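PDB 6USS: sulfatase from Bacteroides fragilis CAG:558, which probably hydrolyses sulfate esters as a calcium-dependent arylsulfatase of a gut bacterium, here in a catalytically altered form. Local coordinates for residues R105-T117 / G164-E176. The protein carries 1 engineered substitution. Residues are numbered along the deposited sequence; the frame is centred on the assembly and turned at random.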
ATOM      1  N   ARG A 105     -13.005 -21.025   4.530  1.00 17.74           N
ATOM      2  CA  ARG A 105     -14.336 -20.812   5.097  1.00 18.89           C
ATOM      3  C   ARG A 105     -14.975 -19.485   4.708  1.00 18.75           C
ATOM      4  O   ARG A 105     -15.987 -19.101   5.307  1.00 16.91           O
ATOM      5  CB  ARG A 105     -14.323 -20.918   6.622  1.00 16.51           C
ATOM      6  CG  ARG A 105     -13.828 -22.251   7.115  1.00 22.61           C
ATOM      7  CD  ARG A 105     -13.407 -22.149   8.551  1.00 21.59           C
ATOM      8  NE  ARG A 105     -13.387 -23.443   9.217  1.00 19.12           N
ATOM      9  CZ  ARG A 105     -13.238 -23.586  10.530  1.00 21.38           C
ATOM     10  NH1 ARG A 105     -13.108 -22.514  11.295  1.00 20.64           N
ATOM     11  NH2 ARG A 105     -13.220 -24.791  11.085  1.00 25.26           N
ATOM     12  N   VAL A 106     -14.420 -18.764   3.739  1.00 15.06           N
ATOM     13  CA  VAL A 106     -15.149 -17.646   3.152  1.00 17.92           C
ATOM     14  C   VAL A 106     -15.974 -18.225   2.012  1.00 16.23           C
ATOM     15  O   VAL A 106     -15.624 -18.060   0.839  1.00 19.45           O
ATOM     16  CB  VAL A 106     -14.198 -16.534   2.662  1.00 19.63           C
ATOM     17  CG1 VAL A 106     -14.932 -15.242   2.520  1.00 16.19           C
ATOM     18  CG2 VAL A 106     -13.031 -16.362   3.609  1.00 17.02           C
ATOM     19  N   THR A 107     -17.058 -18.934   2.349  1.00 18.66           N
ATOM     20  CA  THR A 107     -17.753 -19.824   1.419  1.00 17.70           C
ATOM     21  C   THR A 107     -19.009 -19.215   0.822  1.00 19.70           C
ATOM     22  O   THR A 107     -19.594 -19.817  -0.086  1.00 20.38           O
ATOM     23  CB  THR A 107     -18.117 -21.163   2.102  1.00 18.62           C
ATOM     24  OG1 THR A 107     -18.615 -20.928   3.423  1.00 18.89           O
ATOM     25  CG2 THR A 107     -16.903 -22.095   2.182  1.00 16.86           C
ATOM     26  N   ASN A 108     -19.443 -18.056   1.300  1.00 17.55           N
ATOM     27  CA  ASN A 108     -20.496 -17.296   0.647  1.00 17.85           C
ATOM     28  C   ASN A 108     -20.020 -15.853   0.528  1.00 21.35           C
ATOM     29  O   ASN A 108     -18.934 -15.506   1.001  1.00 22.38           O
ATOM     30  CB  ASN A 108     -21.806 -17.422   1.423  1.00 19.65           C
ATOM     31  CG  ASN A 108     -22.999 -17.068   0.594  1.00 20.53           C
ATOM     32  OD1 ASN A 108     -22.869 -16.576  -0.531  1.00 21.43           O
ATOM     33  ND2 ASN A 108     -24.188 -17.289   1.155  1.00 22.10           N
ATOM     34  N   TRP A 109     -20.820 -14.990  -0.097  1.00 19.63           N
ATOM     35  CA  TRP A 109     -20.310 -13.657  -0.413  1.00 26.09           C
ATOM     36  C   TRP A 109     -20.302 -12.727   0.808  1.00 22.24           C
ATOM     37  O   TRP A 109     -21.203 -12.752   1.647  1.00 18.53           O
ATOM     38  CB  TRP A 109     -21.096 -13.033  -1.572  1.00 27.67           C
ATOM     39  CG  TRP A 109     -22.508 -12.649  -1.281  1.00 24.46           C
ATOM     40  CD1 TRP A 109     -23.618 -13.428  -1.447  1.00 22.80           C
ATOM     41  CD2 TRP A 109     -22.970 -11.376  -0.804  1.00 23.31           C
ATOM     42  NE1 TRP A 109     -24.749 -12.720  -1.092  1.00 25.91           N
ATOM     43  CE2 TRP A 109     -24.378 -11.458  -0.692  1.00 26.93           C
ATOM     44  CE3 TRP A 109     -22.333 -10.176  -0.464  1.00 22.40           C
ATOM     45  CZ2 TRP A 109     -25.158 -10.385  -0.241  1.00 25.00           C
ATOM     46  CZ3 TRP A 109     -23.107  -9.110  -0.030  1.00 24.73           C
ATOM     47  CH2 TRP A 109     -24.507  -9.224   0.082  1.00 27.99           C
ATOM     48  N   THR A 110     -19.264 -11.904   0.903  1.00 24.23           N
ATOM     49  CA  THR A 110     -19.039 -11.060   2.068  1.00 22.06           C
ATOM     50  C   THR A 110     -19.272  -9.588   1.748  1.00 21.26           C
ATOM     51  O   THR A 110     -19.076  -9.142   0.610  1.00 17.13           O
ATOM     52  CB  THR A 110     -17.614 -11.224   2.600  1.00 17.14           C
ATOM     53  OG1 THR A 110     -16.695 -10.637   1.675  1.00 17.77           O
ATOM     54  CG2 THR A 110     -17.274 -12.682   2.768  1.00 16.77           C
ATOM     55  N   TYR A 111     -19.723  -8.840   2.787  1.00 17.78           N
ATOM     56  CA  TYR A 111     -19.577  -7.391   2.893  1.00 19.64           C
ATOM     57  C   TYR A 111     -19.793  -6.911   4.336  1.00 20.04           C
ATOM     58  O   TYR A 111     -18.866  -6.343   4.928  1.00 15.27           O
ATOM     59  CB  TYR A 111     -20.502  -6.640   1.923  1.00 15.73           C
ATOM     60  CG  TYR A 111     -20.223  -5.148   1.924  1.00 19.38           C
ATOM     61  CD1 TYR A 111     -19.354  -4.575   0.986  1.00 19.52           C
ATOM     62  CD2 TYR A 111     -20.806  -4.313   2.876  1.00 19.09           C
ATOM     63  CE1 TYR A 111     -19.095  -3.213   0.997  1.00 23.62           C
ATOM     64  CE2 TYR A 111     -20.544  -2.950   2.895  1.00 21.89           C
ATOM     65  CZ  TYR A 111     -19.688  -2.411   1.965  1.00 23.93           C
ATOM     66  OH  TYR A 111     -19.432  -1.070   1.999  1.00 26.52           O
ATOM     67  N   PRO A 112     -20.967  -7.100   4.945  1.00 18.93           N
ATOM     68  CA  PRO A 112     -21.200  -6.508   6.276  1.00 18.18           C
ATOM     69  C   PRO A 112     -20.304  -7.125   7.341  1.00 17.74           C
ATOM     70  O   PRO A 112     -20.221  -8.347   7.463  1.00 16.22           O
ATOM     71  CB  PRO A 112     -22.677  -6.817   6.548  1.00 16.25           C
ATOM     72  CG  PRO A 112     -22.937  -8.059   5.768  1.00 21.66           C
ATOM     73  CD  PRO A 112     -22.148  -7.856   4.489  1.00 19.42           C
ATOM     74  N   LYS A 113     -19.664  -6.270   8.148  1.00 17.13           N
ATOM     75  CA  LYS A 113     -18.741  -6.764   9.168  1.00 17.13           C
ATOM     76  C   LYS A 113     -19.480  -7.574  10.229  1.00 21.63           C
ATOM     77  O   LYS A 113     -20.467  -7.109  10.815  1.00 18.31           O
ATOM     78  CB  LYS A 113     -17.990  -5.612   9.816  1.00 16.62           C
ATOM     79  CG  LYS A 113     -17.039  -6.038  10.939  1.00 20.31           C
ATOM     80  CD  LYS A 113     -16.167  -4.837  11.404  1.00 19.70           C
ATOM     81  CE  LYS A 113     -15.165  -5.248  12.464  1.00 16.18           C
ATOM     82  NZ  LYS A 113     -14.094  -4.242  12.606  1.00 24.05           N
ATOM     83  N   GLY A 114     -19.007  -8.797  10.456  1.00 20.33           N
ATOM     84  CA  GLY A 114     -19.557  -9.677  11.462  1.00 19.91           C
ATOM     85  C   GLY A 114     -20.930 -10.258  11.181  1.00 21.57           C
ATOM     86  O   GLY A 114     -21.501 -10.885  12.077  1.00 25.21           O
ATOM     87  N   GLN A 115     -21.484 -10.099   9.982  1.00 19.65           N
ATOM     88  CA  GLN A 115     -22.833 -10.592   9.715  1.00 26.61           C
ATOM     89  C   GLN A 115     -22.844 -11.528   8.518  1.00 24.38           C
ATOM     90  O   GLN A 115     -22.139 -11.299   7.531  1.00 26.48           O
ATOM     91  CB  GLN A 115     -23.826  -9.455   9.453  1.00 25.05           C
ATOM     92  CG  GLN A 115     -23.981  -8.463  10.585  1.00 28.84           C
ATOM     93  CD  GLN A 115     -24.669  -7.184  10.106  1.00 48.70           C
ATOM     94  OE1 GLN A 115     -25.880  -7.179   9.861  1.00 51.58           O
ATOM     95  NE2 GLN A 115     -23.886  -6.098   9.938  1.00 42.78           N
ATOM     96  N   GLN A 116     -23.669 -12.570   8.616  1.00 23.27           N
ATOM     97  CA  GLN A 116     -23.898 -13.505   7.523  1.00 20.20           C
ATOM     98  C   GLN A 116     -24.868 -12.905   6.508  1.00 17.56           C
ATOM     99  O   GLN A 116     -25.962 -12.472   6.876  1.00 19.95           O
ATOM    100  CB  GLN A 116     -24.454 -14.821   8.077  1.00 16.13           C
ATOM    101  CG  GLN A 116     -23.502 -15.543   9.022  1.00 12.58           C
ATOM    102  CD  GLN A 116     -24.124 -16.744   9.720  1.00 16.66           C
ATOM    103  OE1 GLN A 116     -25.347 -16.895   9.759  1.00 25.36           O
ATOM    104  NE2 GLN A 116     -23.280 -17.617  10.265  1.00 16.73           N
ATOM    105  N   THR A 117     -24.470 -12.880   5.228  1.00 19.83           N
ATOM    106  CA  THR A 117     -25.381 -12.507   4.144  1.00 19.55           C
ATOM    107  C   THR A 117     -26.338 -13.637   3.738  1.00 20.42           C
ATOM    108  O   THR A 117     -27.269 -13.396   2.955  1.00 16.02           O
ATOM    109  CB  THR A 117     -24.592 -12.083   2.908  1.00 19.81           C
ATOM    110  OG1 THR A 117     -23.831 -13.205   2.454  1.00 19.51           O
ATOM    111  CG2 THR A 117     -23.655 -10.919   3.219  1.00 20.93           C
ATOM    112  N   GLY A 164     -10.135  -2.452  -9.986  1.00 19.00           N
ATOM    113  CA  GLY A 164     -11.478  -3.010 -10.033  1.00 16.76           C
ATOM    114  C   GLY A 164     -11.985  -3.678  -8.762  1.00 18.51           C
ATOM    115  O   GLY A 164     -11.749  -3.192  -7.650  1.00 16.73           O
ATOM    116  N   LYS A 165     -12.704  -4.788  -8.931  1.00 16.21           N
ATOM    117  CA  LYS A 165     -13.347  -5.479  -7.818  1.00 16.13           C
ATOM    118  C   LYS A 165     -12.320  -6.235  -6.983  1.00 19.26           C
ATOM    119  O   LYS A 165     -11.642  -7.135  -7.485  1.00 19.99           O
ATOM    120  CB  LYS A 165     -14.408  -6.443  -8.344  1.00 15.95           C
ATOM    121  CG  LYS A 165     -14.789  -7.545  -7.381  1.00 17.22           C
ATOM    122  CD  LYS A 165     -16.189  -8.040  -7.689  1.00 19.14           C
ATOM    123  CE  LYS A 165     -16.482  -9.340  -6.957  1.00 20.55           C
ATOM    124  NZ  LYS A 165     -17.751  -9.932  -7.440  1.00 17.89           N
ATOM    125  N   ALA A 166     -12.205  -5.875  -5.705  1.00 17.53           N
ATOM    126  CA  ALA A 166     -11.305  -6.588  -4.793  1.00 16.67           C
ATOM    127  C   ALA A 166     -12.102  -7.647  -4.037  1.00 19.58           C
ATOM    128  O   ALA A 166     -11.934  -8.848  -4.272  1.00 18.56           O
ATOM    129  CB  ALA A 166     -10.602  -5.606  -3.857  1.00 15.44           C
ATOM    130  N   HIS A 167     -12.973  -7.213  -3.128  1.00 22.23           N
ATOM    131  CA  HIS A 167     -13.921  -8.115  -2.480  1.00 20.56           C
ATOM    132  C   HIS A 167     -13.191  -9.229  -1.714  1.00 19.14           C
ATOM    133  O   HIS A 167     -13.532 -10.404  -1.808  1.00 18.71           O
ATOM    134  CB  HIS A 167     -14.883  -8.671  -3.535  1.00 17.50           C
ATOM    135  CG  HIS A 167     -16.129  -9.291  -2.977  1.00 24.32           C
ATOM    136  ND1 HIS A 167     -16.873 -10.228  -3.673  1.00 27.22           N
ATOM    137  CD2 HIS A 167     -16.765  -9.106  -1.799  1.00 22.29           C
ATOM    138  CE1 HIS A 167     -17.914 -10.593  -2.942  1.00 19.07           C
ATOM    139  NE2 HIS A 167     -17.874  -9.923  -1.804  1.00 19.90           N
ATOM    140  N   PHE A 168     -12.152  -8.849  -0.964  1.00 17.49           N
ATOM    141  CA  PHE A 168     -11.329  -9.792  -0.203  1.00 15.53           C
ATOM    142  C   PHE A 168     -11.667  -9.826   1.279  1.00 22.27           C
ATOM    143  O   PHE A 168     -11.422 -10.846   1.934  1.00 21.04           O
ATOM    144  CB  PHE A 168      -9.837  -9.447  -0.307  1.00 15.38           C
ATOM    145  CG  PHE A 168      -9.253  -9.590  -1.689  1.00 17.67           C
ATOM    146  CD1 PHE A 168      -9.384 -10.777  -2.408  1.00 13.81           C
ATOM    147  CD2 PHE A 168      -8.552  -8.529  -2.267  1.00 16.21           C
ATOM    148  CE1 PHE A 168      -8.835 -10.901  -3.688  1.00 17.37           C
ATOM    149  CE2 PHE A 168      -7.993  -8.649  -3.549  1.00 20.40           C
ATOM    150  CZ  PHE A 168      -8.138  -9.829  -4.261  1.00 17.00           C
ATOM    151  N   GLY A 169     -12.168  -8.719   1.830  1.00 20.92           N
ATOM    152  CA  GLY A 169     -12.487  -8.647   3.241  1.00 17.93           C
ATOM    153  C   GLY A 169     -13.737  -7.819   3.452  1.00 19.03           C
ATOM    154  O   GLY A 169     -14.095  -6.970   2.630  1.00 22.55           O
ATOM    155  N   ALA A 170     -14.416  -8.093   4.559  1.00 15.91           N
ATOM    156  CA  ALA A 170     -15.636  -7.360   4.840  1.00 18.85           C
ATOM    157  C   ALA A 170     -15.303  -5.899   5.100  1.00 16.98           C
ATOM    158  O   ALA A 170     -14.162  -5.546   5.398  1.00 18.94           O
ATOM    159  CB  ALA A 170     -16.374  -7.968   6.035  1.00 16.29           C
ATOM    160  N   VAL A 171     -16.316  -5.039   4.969  1.00 16.22           N
ATOM    161  CA  VAL A 171     -16.111  -3.621   5.244  1.00 20.06           C
ATOM    162  C   VAL A 171     -15.640  -3.442   6.686  1.00 21.84           C
ATOM    163  O   VAL A 171     -16.077  -4.162   7.599  1.00 19.31           O
ATOM    164  CB  VAL A 171     -17.399  -2.828   4.949  1.00 18.13           C
ATOM    165  CG1 VAL A 171     -18.431  -2.985   6.077  1.00 13.06           C
ATOM    166  CG2 VAL A 171     -17.066  -1.362   4.691  1.00 15.48           C
ATOM    167  N   ASN A 172     -14.697  -2.509   6.886  1.00 16.62           N
ATOM    168  CA  ASN A 172     -14.097  -2.234   8.205  1.00 19.56           C
ATOM    169  C   ASN A 172     -13.398  -3.450   8.820  1.00 22.92           C
ATOM    170  O   ASN A 172     -13.368  -3.599  10.049  1.00 19.11           O
ATOM    171  CB  ASN A 172     -15.122  -1.687   9.202  1.00 16.76           C
ATOM    172  CG  ASN A 172     -15.672  -0.353   8.779  1.00 19.33           C
ATOM    173  OD1 ASN A 172     -14.925   0.520   8.333  1.00 21.79           O
ATOM    174  ND2 ASN A 172     -16.983  -0.180   8.912  1.00 17.48           N
ATOM    175  N   THR A 173     -12.830  -4.327   7.984  1.00 18.93           N
ATOM    176  CA  THR A 173     -11.831  -5.300   8.411  1.00 17.60           C
ATOM    177  C   THR A 173     -10.577  -5.140   7.539  1.00 18.34           C
ATOM    178  O   THR A 173     -10.661  -4.597   6.434  1.00 16.16           O
ATOM    179  CB  THR A 173     -12.370  -6.742   8.345  1.00 17.47           C
ATOM    180  OG1 THR A 173     -12.609  -7.136   6.982  1.00 16.22           O
ATOM    181  CG2 THR A 173     -13.664  -6.855   9.149  1.00 14.49           C
ATOM    182  N   PRO A 174      -9.397  -5.554   8.026  1.00 21.36           N
ATOM    183  CA  PRO A 174      -8.148  -5.214   7.303  1.00 19.35           C
ATOM    184  C   PRO A 174      -8.136  -5.590   5.827  1.00 19.89           C
ATOM    185  O   PRO A 174      -7.593  -4.834   5.010  1.00 22.82           O
ATOM    186  CB  PRO A 174      -7.071  -5.981   8.084  1.00 16.47           C
ATOM    187  CG  PRO A 174      -7.615  -6.055   9.480  1.00 18.63           C
ATOM    188  CD  PRO A 174      -9.124  -6.201   9.329  1.00 18.46           C
ATOM    189  N   GLY A 175      -8.724  -6.724   5.455  1.00 20.99           N
ATOM    190  CA  GLY A 175      -8.685  -7.169   4.075  1.00 19.33           C
ATOM    191  C   GLY A 175      -9.577  -6.409   3.109  1.00 20.42           C
ATOM    192  O   GLY A 175      -9.580  -6.738   1.919  1.00 16.81           O
ATOM    193  N   GLU A 176     -10.349  -5.425   3.580  1.00 18.69           N
ATOM    194  CA  GLU A 176     -11.073  -4.575   2.644  1.00 22.79           C
ATOM    195  C   GLU A 176     -10.121  -3.780   1.749  1.00 25.03           C
ATOM    196  O   GLU A 176     -10.540  -3.301   0.692  1.00 20.89           O
ATOM    197  CB  GLU A 176     -11.992  -3.606   3.384  1.00 17.85           C
ATOM    198  CG  GLU A 176     -11.241  -2.571   4.165  1.00 15.03           C
ATOM    199  CD  GLU A 176     -12.138  -1.687   4.976  1.00 22.26           C
ATOM    200  OE1 GLU A 176     -13.255  -1.402   4.503  1.00 26.45           O
ATOM    201  OE2 GLU A 176     -11.736  -1.268   6.086  1.00 24.14           O
TER
HETATM  202  O   HOH W   1     -16.548  -7.911   1.433  1.00 10.49           O
HETATM  203  O   HOH W   2     -14.796 -12.122  -0.033  1.00 19.31           O
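His167 points NE2 at the carbonyl oxygen of Thr110, and the 2.8 Å bond from NE2 to Thr110 O lies in the imidazole plane and on a lone pair of the carbonyl. NE2 is the donor, and the bond, though bent (141° at the hydrogen), fixes the turn of the ring. Further along, Val171 N donates to Tyr111 O over 2.9 Å, joining the two loops backbone to backbone. The same valine sets CB over one face of the Tyr111 phenol, offset toward the rim, a CH-pi contact 4.1 Å from CB to the ring centroid; CG1 reaches CE2 while CG2 lies 3.6 Å from OH. Lys113, extended and with CG anti to the backbone N (chi1 178°), runs past the methyl CG2 of Thr173 and ends with NZ 2.7 Å from Asn172 O, nearly along the C=O axis. Its long stem suits this path, apolar methylenes against the Thr173 methyl, the ammonium at the carbonyl.

Both loops belong to the alkaline-phosphatase-like sulfatase fold: 164-176 follows strand 159-164 of the large mixed sheet, and 105-117 follows helix 101-104. His167 also touches the engineered Cys88, a ligand of the calcium ion, and its side chain lies about 6 Å from that ion. Two waters bridge the loops through Thr110, whose hydroxyl OG1 can bind both, one reaching Gly169 O and the other His167 O. A type II turn from Ala170 to Thr173 shapes loop 164-176; Asn172, its third residue, tolerates the positive phi (60°), and Thr173 OG1 and N both bind Ala170 O, from the same face. Glu176 OE1 accepts from Asn172 N, above the carboxylate plane, and OE2 bonds Tyr249 OH and His245 NE2 of the second subunit, while Trp215 stacks with Tyr111.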